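Local atomic coordinates of flavin-dependent monooxygenase, oxygenase subunit HsaA (Rhodococcus sp., PDB entry 2RFQ), a protein that hydroxylates the phenolic ring of the secosteroid 3-HSA with reduced flavin mononucleotide and dioxygen, a step in bacterial cholesterol breakdown. Residues S168-R173 against T204-S209; M123-V128 against G154-K159; D175-D180 against V196-F201; T112-S117 against A148-L153; L53-W58 against Q102-V107. All coordinates share one frame; numbering follows the deposited sequence.

Contact 1. Residues S168-R173 against T204-S209; sequences SFLIPR and THRVLS. With 1PS (3-pyridinium-1-ylpropane-1-sulfonate), chain F.
Ser-168 and Leu-208 exchange two backbone bonds: Ser-168 N reaches Leu-208 O at 2.9 Å and Leu-208 N returns to Ser-168 O at 3.1 Å. Two residues further, Leu-170 N meets Arg-206 O at 2.9 Å. Two waters extend this polar seam, one joining Ser-168 OG to Leu-208 O, the other donating to Leu-170 O and accepting from Arg-206 NH1 in the guanidinium plane. The pairing is antiparallel and sets the short strand 207-209 beside strand 162-172 in the beta domain of this acyl-CoA dehydrogenase-like fold. Apolar contact comes from the non-hydrogen-bonded pair Phe-169 and Val-207, whose side chains run side by side with CD1 of the ring 3.7 Å from Val-207 CG2. CB of Leu-170 lies against Arg-206 O, and the Arg-206 guanidinium pairs with Asp-106. Beyond the strand, the extended Arg-173 grips the sulfonate of 1PS through NE to O3 at 3.0 Å and NH2 to O2 at 2.7 Å, the sulfur lying in its guanidinium plane; Asp-146 also pairs with NH2. With a leucine in place of Arg-173, the sulfonate would probably lose both bonds and Asp-146 its cationic partner.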
# COMPACT_ATOMS: atom_id res chain seq x y z
N SER A 168 5.54 1.91 39.32
CA SER A 168 4.37 1.05 39.46
C SER A 168 4.06 0.85 40.93
O SER A 168 4.95 0.51 41.71
CB SER A 168 4.59 -0.32 38.81
OG SER A 168 4.75 -0.18 37.40
N PHE A 169 2.80 1.07 41.30
CA PHE A 169 2.33 0.79 42.65
C PHE A 169 1.71 -0.59 42.68
O PHE A 169 0.77 -0.88 41.92
CB PHE A 169 1.27 1.82 43.05
CG PHE A 169 1.74 3.25 42.95
CD1 PHE A 169 2.52 3.83 43.96
CD2 PHE A 169 1.41 4.03 41.84
CE1 PHE A 169 2.95 5.14 43.84
CE2 PHE A 169 1.83 5.36 41.72
CZ PHE A 169 2.60 5.91 42.72
N LEU A 170 2.22 -1.45 43.56
CA LEU A 170 1.67 -2.80 43.73
C LEU A 170 0.62 -2.75 44.85
O LEU A 170 0.95 -2.42 45.99
CB LEU A 170 2.78 -3.81 44.10
CG LEU A 170 2.37 -5.23 44.52
CD1 LEU A 170 1.73 -6.03 43.39
CD2 LEU A 170 3.62 -5.98 45.11
N ILE A 171 -0.63 -3.06 44.51
CA ILE A 171 -1.75 -2.88 45.43
C ILE A 171 -2.60 -4.16 45.47
O ILE A 171 -2.90 -4.73 44.41
CB ILE A 171 -2.64 -1.69 44.99
CG1 ILE A 171 -1.77 -0.43 44.83
CG2 ILE A 171 -3.79 -1.47 46.00
CD1 ILE A 171 -2.54 0.92 44.65
N PRO A 172 -2.94 -4.64 46.69
CA PRO A 172 -3.75 -5.85 46.72
C PRO A 172 -5.21 -5.57 46.45
O PRO A 172 -5.69 -4.46 46.69
CB PRO A 172 -3.56 -6.35 48.16
CG PRO A 172 -3.44 -5.05 48.96
CD PRO A 172 -2.61 -4.16 48.06
N ARG A 173 -5.95 -6.58 45.99
CA ARG A 173 -7.34 -6.38 45.61
C ARG A 173 -8.27 -5.92 46.73
O ARG A 173 -9.28 -5.29 46.46
CB ARG A 173 -7.88 -7.63 44.90
CG ARG A 173 -9.23 -7.43 44.26
CD ARG A 173 -9.41 -8.46 43.19
NE ARG A 173 -10.78 -8.43 42.71
CZ ARG A 173 -11.25 -9.26 41.77
NH1 ARG A 173 -10.43 -10.15 41.21
NH2 ARG A 173 -12.54 -9.17 41.40
N THR A 204 6.50 1.69 50.81
CA THR A 204 7.70 1.86 50.00
C THR A 204 8.14 0.59 49.28
O THR A 204 8.44 0.62 48.07
CB THR A 204 8.86 2.38 50.87
OG1 THR A 204 8.47 3.63 51.44
CG2 THR A 204 10.13 2.55 50.03
N HIS A 205 8.16 -0.53 49.99
CA HIS A 205 8.69 -1.78 49.39
C HIS A 205 7.82 -2.31 48.25
O HIS A 205 8.27 -3.16 47.49
CB HIS A 205 8.94 -2.85 50.47
CG HIS A 205 7.69 -3.51 50.99
ND1 HIS A 205 6.95 -2.99 52.03
CD2 HIS A 205 7.07 -4.65 50.62
CE1 HIS A 205 5.92 -3.78 52.27
NE2 HIS A 205 5.98 -4.80 51.43
N ARG A 206 6.61 -1.80 48.14
CA ARG A 206 5.67 -2.22 47.10
C ARG A 206 5.60 -1.22 45.93
O ARG A 206 4.65 -1.24 45.14
CB ARG A 206 4.28 -2.42 47.71
CG ARG A 206 4.19 -3.64 48.61
CD ARG A 206 2.73 -3.90 48.93
NE ARG A 206 2.57 -4.87 50.01
CZ ARG A 206 1.48 -4.95 50.76
NH1 ARG A 206 0.46 -4.12 50.55
NH2 ARG A 206 1.39 -5.86 51.73
N VAL A 207 6.63 -0.39 45.79
CA VAL A 207 6.67 0.58 44.68
C VAL A 207 8.00 0.47 43.94
O VAL A 207 9.05 0.42 44.57
CB VAL A 207 6.44 2.02 45.21
CG1 VAL A 207 6.52 3.04 44.07
CG2 VAL A 207 5.10 2.09 45.91
N LEU A 208 7.94 0.42 42.61
CA LEU A 208 9.15 0.23 41.82
C LEU A 208 9.25 1.25 40.69
O LEU A 208 8.35 1.35 39.87
CB LEU A 208 9.19 -1.17 41.21
CG LEU A 208 10.40 -1.51 40.32
CD1 LEU A 208 11.72 -1.44 41.07
CD2 LEU A 208 10.22 -2.90 39.72
N SER A 209 10.36 1.98 40.66
CA SER A 209 10.57 2.98 39.62
C SER A 209 11.01 2.34 38.30
O SER A 209 11.86 1.47 38.29
CB SER A 209 11.65 3.96 40.08
OG SER A 209 12.01 4.80 38.99
S1 1PS F . -13.85 -6.18 43.40
O1 1PS F . -14.34 -4.82 43.04
O2 1PS F . -14.08 -7.13 42.28
O3 1PS F . -12.40 -6.20 43.78
O HOH W 1 7.69 -0.25 37.63
O HOH W 2 0.18 -2.02 48.67

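Contact 2. Residues M123-V128 against G154-K159; sequences MGAGQV and GGPVIK
Ile-158 carries CG1 beside its own backbone N (chi1 -53°), which brings this branch to 3.9 Å from Ala-125 CB, while CG2 meets the amide end of Gln-127. That amide is folded back by a bend at chi2 (71°): Gln-127 NE2 donates to Val-128 O at 2.9 Å, in the carbonyl plane on a lone pair, and OE1 rests 3.6 Å from Ile-158 CG2. Pro-156 CG adds to the same patch, 3.8 Å from Ala-125 CB. Off the other face, Val-128 CG2 touches Val-157 CG1 at 3.7 Å and also the start of the Lys-159 chain. The backbones run parallel, linked by Gly-126 N to Pro-156 O, Ile-158 N to Gly-126 O at a short 2.6 Å, and Val-128 N to Ile-158 O. Gly-155 suits the pairing, since a CB there would collide with Gly-124 O. Strand 124-129 thus lies between strand 150-159 and the antiparallel strand 132-142, whose Tyr-133 packs on both valines, while strand 162-172 borders the far edge of 150-159.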
# COMPACT_ATOMS: atom_id res chain seq x y z
N MSE A 123 -2.99 6.87 35.12
CA MSE A 123 -4.39 7.20 35.40
C MSE A 123 -4.62 7.35 36.90
O MSE A 123 -5.75 7.25 37.40
CB MSE A 123 -5.32 6.17 34.74
CG MSE A 123 -5.28 6.31 33.23
SE MSE A 123 -6.53 5.09 32.33
CE MSE A 123 -5.34 3.61 32.07
N GLY A 124 -3.52 7.61 37.61
CA GLY A 124 -3.55 7.89 39.03
C GLY A 124 -2.17 8.36 39.45
O GLY A 124 -1.29 8.52 38.61
N ALA A 125 -1.98 8.58 40.75
CA ALA A 125 -0.72 9.11 41.25
C ALA A 125 -0.56 8.75 42.71
O ALA A 125 -1.55 8.43 43.38
CB ALA A 125 -0.67 10.65 41.06
N GLY A 126 0.68 8.83 43.20
CA GLY A 126 1.00 8.51 44.58
C GLY A 126 1.69 9.68 45.25
O GLY A 126 2.71 10.16 44.77
N GLN A 127 1.14 10.14 46.37
CA GLN A 127 1.74 11.23 47.15
C GLN A 127 2.66 10.65 48.21
O GLN A 127 2.26 9.75 48.93
CB GLN A 127 0.64 12.06 47.82
CG GLN A 127 1.11 12.91 49.00
CD GLN A 127 1.99 14.08 48.57
OE1 GLN A 127 1.71 14.74 47.56
NE2 GLN A 127 3.03 14.37 49.35
N VAL A 128 3.87 11.20 48.31
CA VAL A 128 4.81 10.81 49.35
C VAL A 128 4.20 11.04 50.73
O VAL A 128 3.70 12.14 51.02
CB VAL A 128 6.16 11.57 49.21
CG1 VAL A 128 7.07 11.37 50.43
CG2 VAL A 128 6.89 11.14 47.94
N GLY A 154 0.56 2.03 37.04
CA GLY A 154 1.60 3.00 36.65
C GLY A 154 1.18 4.43 36.94
O GLY A 154 0.04 4.84 36.69
N GLY A 155 2.09 5.22 37.49
CA GLY A 155 1.77 6.62 37.70
C GLY A 155 2.93 7.39 38.27
O GLY A 155 3.95 6.79 38.66
N PRO A 156 2.79 8.72 38.31
CA PRO A 156 3.83 9.53 38.93
C PRO A 156 3.76 9.49 40.45
O PRO A 156 2.69 9.28 41.05
CB PRO A 156 3.51 10.94 38.43
CG PRO A 156 2.01 10.95 38.35
CD PRO A 156 1.66 9.55 37.84
N VAL A 157 4.93 9.69 41.06
CA VAL A 157 5.05 10.01 42.48
C VAL A 157 4.98 11.53 42.62
O VAL A 157 5.66 12.25 41.88
CB VAL A 157 6.40 9.50 43.05
CG1 VAL A 157 6.74 10.17 44.42
CG2 VAL A 157 6.39 8.00 43.17
N ILE A 158 4.16 11.99 43.56
CA ILE A 158 3.98 13.41 43.82
C ILE A 158 4.69 13.80 45.12
O ILE A 158 4.45 13.24 46.18
CB ILE A 158 2.47 13.78 43.85
CG1 ILE A 158 1.74 13.29 42.57
CG2 ILE A 158 2.29 15.29 44.09
CD1 ILE A 158 2.21 13.95 41.25
N LYS A 159 5.58 14.78 45.00
CA LYS A 159 6.38 15.23 46.13
C LYS A 159 6.51 16.74 45.97
O LYS A 159 6.87 17.21 44.90
CB LYS A 159 7.73 14.53 46.07
CG LYS A 159 8.62 14.81 47.25
CD LYS A 159 9.87 13.97 47.14
CE LYS A 159 10.98 14.56 47.96
NZ LYS A 159 12.17 13.67 47.86

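Contact 3. Residues D175-D180 against V196-F201; sequences DYRIDD and VVEDVF. With 1PS (3-pyridinium-1-ylpropane-1-sulfonate), chain F.
Asp-175 leans its CB on Val-200 CG1 at 3.9 Å, and two waters tie it on: one donates to Asp-175 OD2 and Phe-201 O, the other to Asp-175 O while accepting from Glu-198 N. Tyr-176 touches Val-197 CG2 with its CB alone; chi1 of 59° sets the ring between backbone N and carbonyl, and its hydroxyl end leads away toward Ala-151. Arg-177 forms the antiparallel hydrogen-bonded pair with Val-196, N to O at 3.0 Å and O to N at 2.8 Å. Its side chain bends at chi3, bringing one guanidinium face over the Val-196 methyls, with NH2 3.7 Å from CG1. Ile-178 N donates almost straight to O1 of the 1PS sulfonate at 2.9 Å. Asp-179 takes NE and NH2 of Arg-177 side-on, each carboxylate oxygen met on its syn side, NE to OD1 at 2.8 Å. Glu-198 OE1 adds only a long 3.6 Å ion pair to Arg-177 NH1, completing a salt-bridge network. The two-nitrogen grip of Asp-179 probably fixes the guanidinium over Val-196.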
# COMPACT_ATOMS: atom_id res chain seq x y z
N ASP A 175 -7.78 -3.59 48.53
CA ASP A 175 -7.63 -2.13 48.52
C ASP A 175 -8.16 -1.41 47.29
O ASP A 175 -8.04 -0.19 47.17
CB ASP A 175 -6.18 -1.72 48.78
CG ASP A 175 -5.71 -2.00 50.20
OD1 ASP A 175 -6.57 -2.11 51.11
OD2 ASP A 175 -4.47 -2.08 50.40
N TYR A 176 -8.74 -2.16 46.35
CA TYR A 176 -9.32 -1.49 45.18
C TYR A 176 -10.64 -2.08 44.75
O TYR A 176 -10.99 -3.17 45.18
CB TYR A 176 -8.35 -1.44 43.99
CG TYR A 176 -7.81 -2.74 43.45
CD1 TYR A 176 -8.57 -3.56 42.59
CD2 TYR A 176 -6.51 -3.13 43.75
CE1 TYR A 176 -8.04 -4.74 42.06
CE2 TYR A 176 -5.96 -4.31 43.23
CZ TYR A 176 -6.73 -5.11 42.39
OH TYR A 176 -6.16 -6.28 41.91
N ARG A 177 -11.36 -1.35 43.91
CA ARG A 177 -12.65 -1.79 43.37
C ARG A 177 -12.53 -1.90 41.85
O ARG A 177 -11.87 -1.07 41.21
CB ARG A 177 -13.73 -0.75 43.73
CG ARG A 177 -15.13 -1.14 43.35
CD ARG A 177 -16.11 0.01 43.64
NE ARG A 177 -16.11 1.06 42.62
CZ ARG A 177 -15.76 2.33 42.84
NH1 ARG A 177 -15.40 2.73 44.05
NH2 ARG A 177 -15.82 3.21 41.84
N ILE A 178 -13.15 -2.92 41.28
CA ILE A 178 -13.17 -3.06 39.83
C ILE A 178 -14.55 -2.62 39.33
O ILE A 178 -15.57 -3.16 39.79
CB ILE A 178 -12.87 -4.51 39.39
CG1 ILE A 178 -11.41 -4.90 39.72
CG2 ILE A 178 -13.12 -4.67 37.90
CD1 ILE A 178 -11.08 -6.40 39.54
N ASP A 179 -14.56 -1.65 38.41
CA ASP A 179 -15.81 -1.17 37.79
C ASP A 179 -15.95 -1.79 36.41
O ASP A 179 -15.03 -1.72 35.60
CB ASP A 179 -15.79 0.35 37.67
CG ASP A 179 -16.10 1.04 38.99
OD1 ASP A 179 -16.49 0.34 39.96
OD2 ASP A 179 -15.94 2.27 39.06
N ASP A 180 -17.11 -2.42 36.17
CA ASP A 180 -17.36 -3.10 34.91
C ASP A 180 -17.85 -2.10 33.87
O ASP A 180 -19.01 -1.68 33.89
CB ASP A 180 -18.38 -4.23 35.10
CG ASP A 180 -18.70 -4.95 33.83
OD1 ASP A 180 -17.95 -4.80 32.84
OD2 ASP A 180 -19.72 -5.68 33.81
N VAL A 196 -10.16 1.00 40.55
CA VAL A 196 -10.43 2.27 41.23
C VAL A 196 -9.81 2.22 42.62
O VAL A 196 -10.09 1.31 43.42
CB VAL A 196 -11.95 2.57 41.33
CG1 VAL A 196 -12.18 3.89 42.07
CG2 VAL A 196 -12.60 2.61 39.94
N VAL A 197 -8.95 3.20 42.88
CA VAL A 197 -8.12 3.25 44.09
C VAL A 197 -8.41 4.58 44.79
O VAL A 197 -8.26 5.64 44.18
CB VAL A 197 -6.61 3.11 43.73
CG1 VAL A 197 -5.71 3.20 44.98
CG2 VAL A 197 -6.34 1.80 42.99
N GLU A 198 -8.84 4.52 46.05
CA GLU A 198 -9.25 5.72 46.78
C GLU A 198 -8.51 5.85 48.11
O GLU A 198 -8.77 5.10 49.04
CB GLU A 198 -10.76 5.72 47.01
CG GLU A 198 -11.56 5.62 45.71
CD GLU A 198 -13.06 5.64 45.90
OE1 GLU A 198 -13.76 5.88 44.89
OE2 GLU A 198 -13.54 5.46 47.04
N ASP A 199 -7.59 6.81 48.17
CA ASP A 199 -6.91 7.15 49.42
C ASP A 199 -6.26 5.92 50.07
O ASP A 199 -6.45 5.64 51.26
CB ASP A 199 -7.93 7.80 50.38
CG ASP A 199 -7.29 8.36 51.64
OD1 ASP A 199 -6.15 8.87 51.57
OD2 ASP A 199 -7.95 8.29 52.71
N VAL A 200 -5.49 5.19 49.27
CA VAL A 200 -4.89 3.93 49.70
C VAL A 200 -3.41 4.09 50.02
O VAL A 200 -2.66 4.66 49.24
CB VAL A 200 -5.08 2.84 48.60
CG1 VAL A 200 -4.18 1.64 48.85
CG2 VAL A 200 -6.56 2.44 48.49
N PHE A 201 -3.01 3.57 51.18
CA PHE A 201 -1.62 3.58 51.57
C PHE A 201 -0.91 2.44 50.86
O PHE A 201 -1.35 1.29 50.95
CB PHE A 201 -1.45 3.42 53.08
CG PHE A 201 -0.03 3.29 53.49
CD1 PHE A 201 0.81 4.39 53.44
CD2 PHE A 201 0.48 2.06 53.89
CE1 PHE A 201 2.14 4.28 53.79
CE2 PHE A 201 1.83 1.94 54.25
CZ PHE A 201 2.66 3.04 54.18
S1 1PS F . -13.85 -6.18 43.40
O1 1PS F . -14.34 -4.82 43.04
O2 1PS F . -14.08 -7.13 42.28
O3 1PS F . -12.40 -6.20 43.78
O HOH W 3 -2.24 -0.90 49.36
O HOH W 4 -9.62 2.12 47.24

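Contact 4. Residues T112-S117 against A148-L153; sequences TDVRIS and ASWAVL
Arg-115 O accepts from Ser-149 N at 3.0 Å, and the chains then continue as parallel strands, with Ser-117 N bonded to Trp-150 O at 2.8 Å and Ser-117 O to Val-152 N at 2.9 Å. Ala-148 pushes its CB against this backbone, 3.3 Å from Ser-117 N and close to Arg-115 O. On the face shared by Ile-116, Trp-150 and Val-152, the two branches of Ile-116 divide the work: CG1 sits 4.0 Å from Trp-150 CB, and CG2 lies against Val-152 CG1. Val-114 sends CG1 obliquely toward the indole, 3.7 Å from Trp-150 CD1, and the same methyl abuts Ser-149 OG. That hydroxyl stands between its backbone N and carbonyl (chi1 60°), where a water connects it to Arg-115 N. On the other face Ser-117 CB meets Ala-148 CB at 3.8 Å, while Ser-117 OG is hydrogen-bonded to Ser-142 OG, a residue assigned by similarity to the FMN site. Helix 101-108 lies over the apolar face, where Val-107 packs on Val-114, Ile-116 and Trp-150. The Arg-115 side chain turns elsewhere, NE to His-147 O and NH1 to Gln-45 OE1. The two faces therefore differ in chemistry: one seals the sheet against a helix with hydrocarbon and indole, whereas the other offers a buried serine hydroxyl that probably helps position Ser-142 in the presumed FMN site.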
# COMPACT_ATOMS: atom_id res chain seq x y z
N THR A 112 2.05 -19.50 45.30
CA THR A 112 2.86 -19.05 44.15
C THR A 112 2.09 -19.03 42.85
O THR A 112 2.65 -18.68 41.81
CB THR A 112 4.16 -19.87 43.98
OG1 THR A 112 3.83 -21.26 43.80
CG2 THR A 112 5.01 -19.74 45.24
N ASP A 113 0.80 -19.37 42.88
CA ASP A 113 -0.06 -19.25 41.69
C ASP A 113 -0.86 -17.94 41.65
O ASP A 113 -1.65 -17.72 40.75
CB ASP A 113 -1.04 -20.43 41.60
CG ASP A 113 -0.33 -21.73 41.30
OD1 ASP A 113 0.35 -21.83 40.26
OD2 ASP A 113 -0.45 -22.66 42.13
N VAL A 114 -0.67 -17.07 42.64
CA VAL A 114 -1.39 -15.79 42.64
C VAL A 114 -1.04 -14.98 41.37
O VAL A 114 0.11 -14.98 40.93
CB VAL A 114 -1.09 -15.01 43.93
CG1 VAL A 114 -1.50 -13.54 43.81
CG2 VAL A 114 -1.80 -15.70 45.11
N ARG A 115 -2.04 -14.29 40.81
CA ARG A 115 -1.90 -13.49 39.60
C ARG A 115 -2.06 -12.00 39.91
O ARG A 115 -2.70 -11.60 40.90
CB ARG A 115 -2.93 -13.90 38.55
CG ARG A 115 -2.64 -15.26 37.93
CD ARG A 115 -3.69 -15.60 36.88
NE ARG A 115 -4.95 -16.10 37.44
CZ ARG A 115 -5.16 -17.38 37.78
NH1 ARG A 115 -4.18 -18.29 37.68
NH2 ARG A 115 -6.34 -17.74 38.27
N ILE A 116 -1.50 -11.20 39.02
CA ILE A 116 -1.45 -9.74 39.17
C ILE A 116 -1.96 -9.17 37.85
O ILE A 116 -1.60 -9.68 36.79
CB ILE A 116 0.04 -9.30 39.36
CG1 ILE A 116 0.65 -9.93 40.63
CG2 ILE A 116 0.20 -7.79 39.46
CD1 ILE A 116 1.55 -11.10 40.31
N SER A 117 -2.81 -8.13 37.91
CA SER A 117 -3.22 -7.44 36.66
C SER A 117 -2.51 -6.10 36.63
O SER A 117 -1.80 -5.76 37.59
CB SER A 117 -4.74 -7.30 36.54
OG SER A 117 -5.28 -6.34 37.44
N ALA A 148 -7.16 -11.71 38.93
CA ALA A 148 -5.95 -11.37 39.69
C ALA A 148 -6.35 -10.90 41.07
O ALA A 148 -7.49 -10.45 41.27
CB ALA A 148 -5.16 -10.26 38.96
N SER A 149 -5.43 -10.98 42.02
CA SER A 149 -5.70 -10.54 43.40
C SER A 149 -4.78 -9.40 43.83
O SER A 149 -4.80 -8.97 44.99
CB SER A 149 -5.65 -11.72 44.39
OG SER A 149 -4.38 -12.31 44.36
N TRP A 150 -3.98 -8.92 42.87
CA TRP A 150 -3.14 -7.72 43.03
C TRP A 150 -3.12 -6.99 41.70
O TRP A 150 -3.37 -7.59 40.65
CB TRP A 150 -1.68 -8.10 43.30
CG TRP A 150 -1.45 -8.73 44.65
CD1 TRP A 150 -1.71 -10.04 44.99
CD2 TRP A 150 -0.90 -8.12 45.83
NE1 TRP A 150 -1.37 -10.26 46.30
CE2 TRP A 150 -0.86 -9.10 46.84
CE3 TRP A 150 -0.42 -6.82 46.12
CZ2 TRP A 150 -0.38 -8.85 48.14
CZ3 TRP A 150 0.07 -6.56 47.42
CH2 TRP A 150 0.08 -7.58 48.41
N ALA A 151 -2.78 -5.70 41.74
CA ALA A 151 -2.56 -4.94 40.50
C ALA A 151 -1.29 -4.16 40.61
O ALA A 151 -0.92 -3.72 41.71
CB ALA A 151 -3.73 -4.00 40.22
N VAL A 152 -0.60 -4.00 39.49
CA VAL A 152 0.49 -3.03 39.41
C VAL A 152 0.04 -1.88 38.51
O VAL A 152 -0.42 -2.08 37.37
CB VAL A 152 1.83 -3.64 38.93
CG1 VAL A 152 2.43 -4.52 40.03
CG2 VAL A 152 1.64 -4.44 37.63
N LEU A 153 0.12 -0.69 39.08
CA LEU A 153 -0.55 0.48 38.53
C LEU A 153 0.46 1.58 38.29
O LEU A 153 1.15 1.99 39.22
CB LEU A 153 -1.66 0.93 39.49
CG LEU A 153 -2.74 -0.15 39.76
CD1 LEU A 153 -3.68 0.29 40.86
CD2 LEU A 153 -3.49 -0.47 38.49
O HOH W 5 -4.80 -14.48 42.10

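Contact 5. Residues L53-W58 against Q102-V107; sequences LQPEQW and QAQEDV
Trp-58 NE1 donates to Gln-104 OE1 at 2.8 Å, the N-H...O angle being 167°. The oxygen lies in the indole plane, but the donor is somewhat tilted from the plane of the carbonyl it meets, and ring and amide stand 69° apart. Apart from this bond the ring lies against the helix: Gln-104 CB is 3.6 Å from Trp-58 CZ2, and Gln-104 O sits over one face near the rim. Glu-105 OE1 comes to the far edge of the indole, in its plane, 3.4 Å from CH2. A bend at chi2 carries the Glu-105 carboxylate there. Gln-57 CG covers the opposite face of the ring, 3.4 Å above its plane. Around this first shell, the Gln-104 amide is fixed by more than the indole: OE1 also receives Asn-224 ND2, and NE2 donates to Phe-99 O. Gln-57 is held in turn by Asn-224 and Gln-101, and Trp-108 meets the Trp-58 ring with the two planes steeply inclined. A leucine in place of Trp-58 would probably leave Gln-104 OE1 short of one donor and open a gap between the loop and helix 101-108. The contact thus joins the loop after helix 38-47 to helix 101-108 within the acyl-CoA dehydrogenase N-terminal region, and its chemistry is that of a buried amide oxygen shared by two donors, which probably fixes the amide's rotation.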
# COMPACT_ATOMS: atom_id res chain seq x y z
N LEU A 53 7.67 -16.92 33.18
CA LEU A 53 8.63 -15.85 33.53
C LEU A 53 8.73 -15.60 35.05
O LEU A 53 9.35 -14.61 35.48
CB LEU A 53 8.31 -14.55 32.79
CG LEU A 53 8.37 -14.65 31.26
CD1 LEU A 53 8.03 -13.31 30.66
CD2 LEU A 53 9.74 -15.10 30.75
N GLN A 54 8.10 -16.47 35.83
CA GLN A 54 8.19 -16.38 37.30
C GLN A 54 9.55 -16.91 37.80
O GLN A 54 10.09 -17.83 37.20
CB GLN A 54 7.04 -17.18 37.92
CG GLN A 54 6.96 -17.10 39.43
CD GLN A 54 5.78 -17.89 39.96
OE1 GLN A 54 5.50 -18.99 39.48
NE2 GLN A 54 5.09 -17.35 40.96
N PRO A 55 10.13 -16.26 38.83
CA PRO A 55 11.45 -16.70 39.34
C PRO A 55 11.48 -18.13 39.87
O PRO A 55 10.46 -18.65 40.38
CB PRO A 55 11.77 -15.68 40.45
CG PRO A 55 11.01 -14.42 39.99
CD PRO A 55 9.70 -14.99 39.46
N GLU A 56 12.64 -18.77 39.72
CA GLU A 56 12.83 -20.11 40.25
C GLU A 56 12.50 -20.20 41.75
O GLU A 56 11.97 -21.22 42.22
CB GLU A 56 14.25 -20.57 39.97
CG GLU A 56 14.55 -22.00 40.40
CD GLU A 56 14.97 -22.11 41.85
OE1 GLU A 56 15.40 -21.09 42.43
OE2 GLU A 56 14.90 -23.23 42.39
N GLN A 57 12.78 -19.14 42.51
CA GLN A 57 12.57 -19.21 43.98
C GLN A 57 11.09 -19.39 44.32
O GLN A 57 10.76 -19.87 45.42
CB GLN A 57 13.15 -17.99 44.70
CG GLN A 57 12.45 -16.68 44.42
CD GLN A 57 12.82 -15.62 45.43
OE1 GLN A 57 12.72 -15.83 46.66
NE2 GLN A 57 13.24 -14.46 44.93
N TRP A 58 10.20 -19.03 43.39
CA TRP A 58 8.75 -19.13 43.59
C TRP A 58 8.15 -20.32 42.81
O TRP A 58 6.93 -20.41 42.62
CB TRP A 58 8.04 -17.81 43.21
CG TRP A 58 8.57 -16.63 43.95
CD1 TRP A 58 9.27 -15.58 43.44
CD2 TRP A 58 8.49 -16.41 45.37
NE1 TRP A 58 9.61 -14.70 44.45
CE2 TRP A 58 9.14 -15.19 45.64
CE3 TRP A 58 7.90 -17.11 46.43
CZ2 TRP A 58 9.24 -14.66 46.93
CZ3 TRP A 58 8.01 -16.59 47.72
CH2 TRP A 58 8.68 -15.38 47.96
N GLN A 102 10.60 -8.46 49.55
CA GLN A 102 9.47 -8.39 50.49
C GLN A 102 8.16 -8.30 49.74
O GLN A 102 7.18 -8.93 50.12
CB GLN A 102 9.64 -7.21 51.44
CG GLN A 102 8.59 -7.13 52.53
CD GLN A 102 8.78 -5.88 53.41
OE1 GLN A 102 9.83 -5.20 53.35
NE2 GLN A 102 7.77 -5.56 54.22
N ALA A 103 8.14 -7.51 48.66
CA ALA A 103 6.93 -7.40 47.82
C ALA A 103 6.57 -8.76 47.19
O ALA A 103 5.40 -9.16 47.18
CB ALA A 103 7.13 -6.35 46.74
N GLN A 104 7.57 -9.48 46.70
CA GLN A 104 7.32 -10.82 46.14
C GLN A 104 6.78 -11.77 47.20
O GLN A 104 5.89 -12.56 46.93
CB GLN A 104 8.59 -11.40 45.54
CG GLN A 104 9.14 -10.62 44.37
CD GLN A 104 10.55 -11.06 44.03
OE1 GLN A 104 10.79 -12.24 43.78
NE2 GLN A 104 11.49 -10.11 44.06
N GLU A 105 7.33 -11.70 48.41
CA GLU A 105 6.84 -12.49 49.52
C GLU A 105 5.38 -12.11 49.85
O GLU A 105 4.54 -12.99 50.09
CB GLU A 105 7.74 -12.32 50.75
CG GLU A 105 7.22 -13.02 52.01
CD GLU A 105 7.38 -14.54 52.00
OE1 GLU A 105 8.27 -15.06 51.29
OE2 GLU A 105 6.60 -15.22 52.71
N ASP A 106 5.06 -10.82 49.83
CA ASP A 106 3.67 -10.37 50.03
C ASP A 106 2.69 -11.05 49.09
O ASP A 106 1.61 -11.47 49.49
CB ASP A 106 3.55 -8.85 49.90
CG ASP A 106 4.21 -8.09 51.03
OD1 ASP A 106 4.55 -8.68 52.07
OD2 ASP A 106 4.37 -6.87 50.87
N VAL A 107 3.09 -11.15 47.82
CA VAL A 107 2.25 -11.70 46.77
C VAL A 107 2.21 -13.22 46.76
O VAL A 107 1.13 -13.82 46.70
CB VAL A 107 2.68 -11.14 45.40
CG1 VAL A 107 1.86 -11.77 44.28
CG2 VAL A 107 2.53 -9.60 45.40

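Overall arrangement
Contacts 1 to 4 all belong to one mixed sheet, and strand 150-159 is common to contacts 2 and 4, whose centres lie about 20 Å apart along it. Strand 162-172 borders that strand: Phe-169 N of contact 1 bonds to Leu-153 O of contact 4 at 2.8 Å, and the Phe-169 ring packs on Gly-126 of contact 2. Contacts 1 and 3, centres about 14 Å apart, meet at the 1PS sulfonate. The helix of contact 5 reaches contact 1 through Asp-106 OD2, which accepts from His-205 NE2 at 2.7 Å. Contacts 2 and 4 both border the probable flavin site, contact 4 through its serine and contact 2 through the Met-123 side chain, about 3 Å from that of Ser-119.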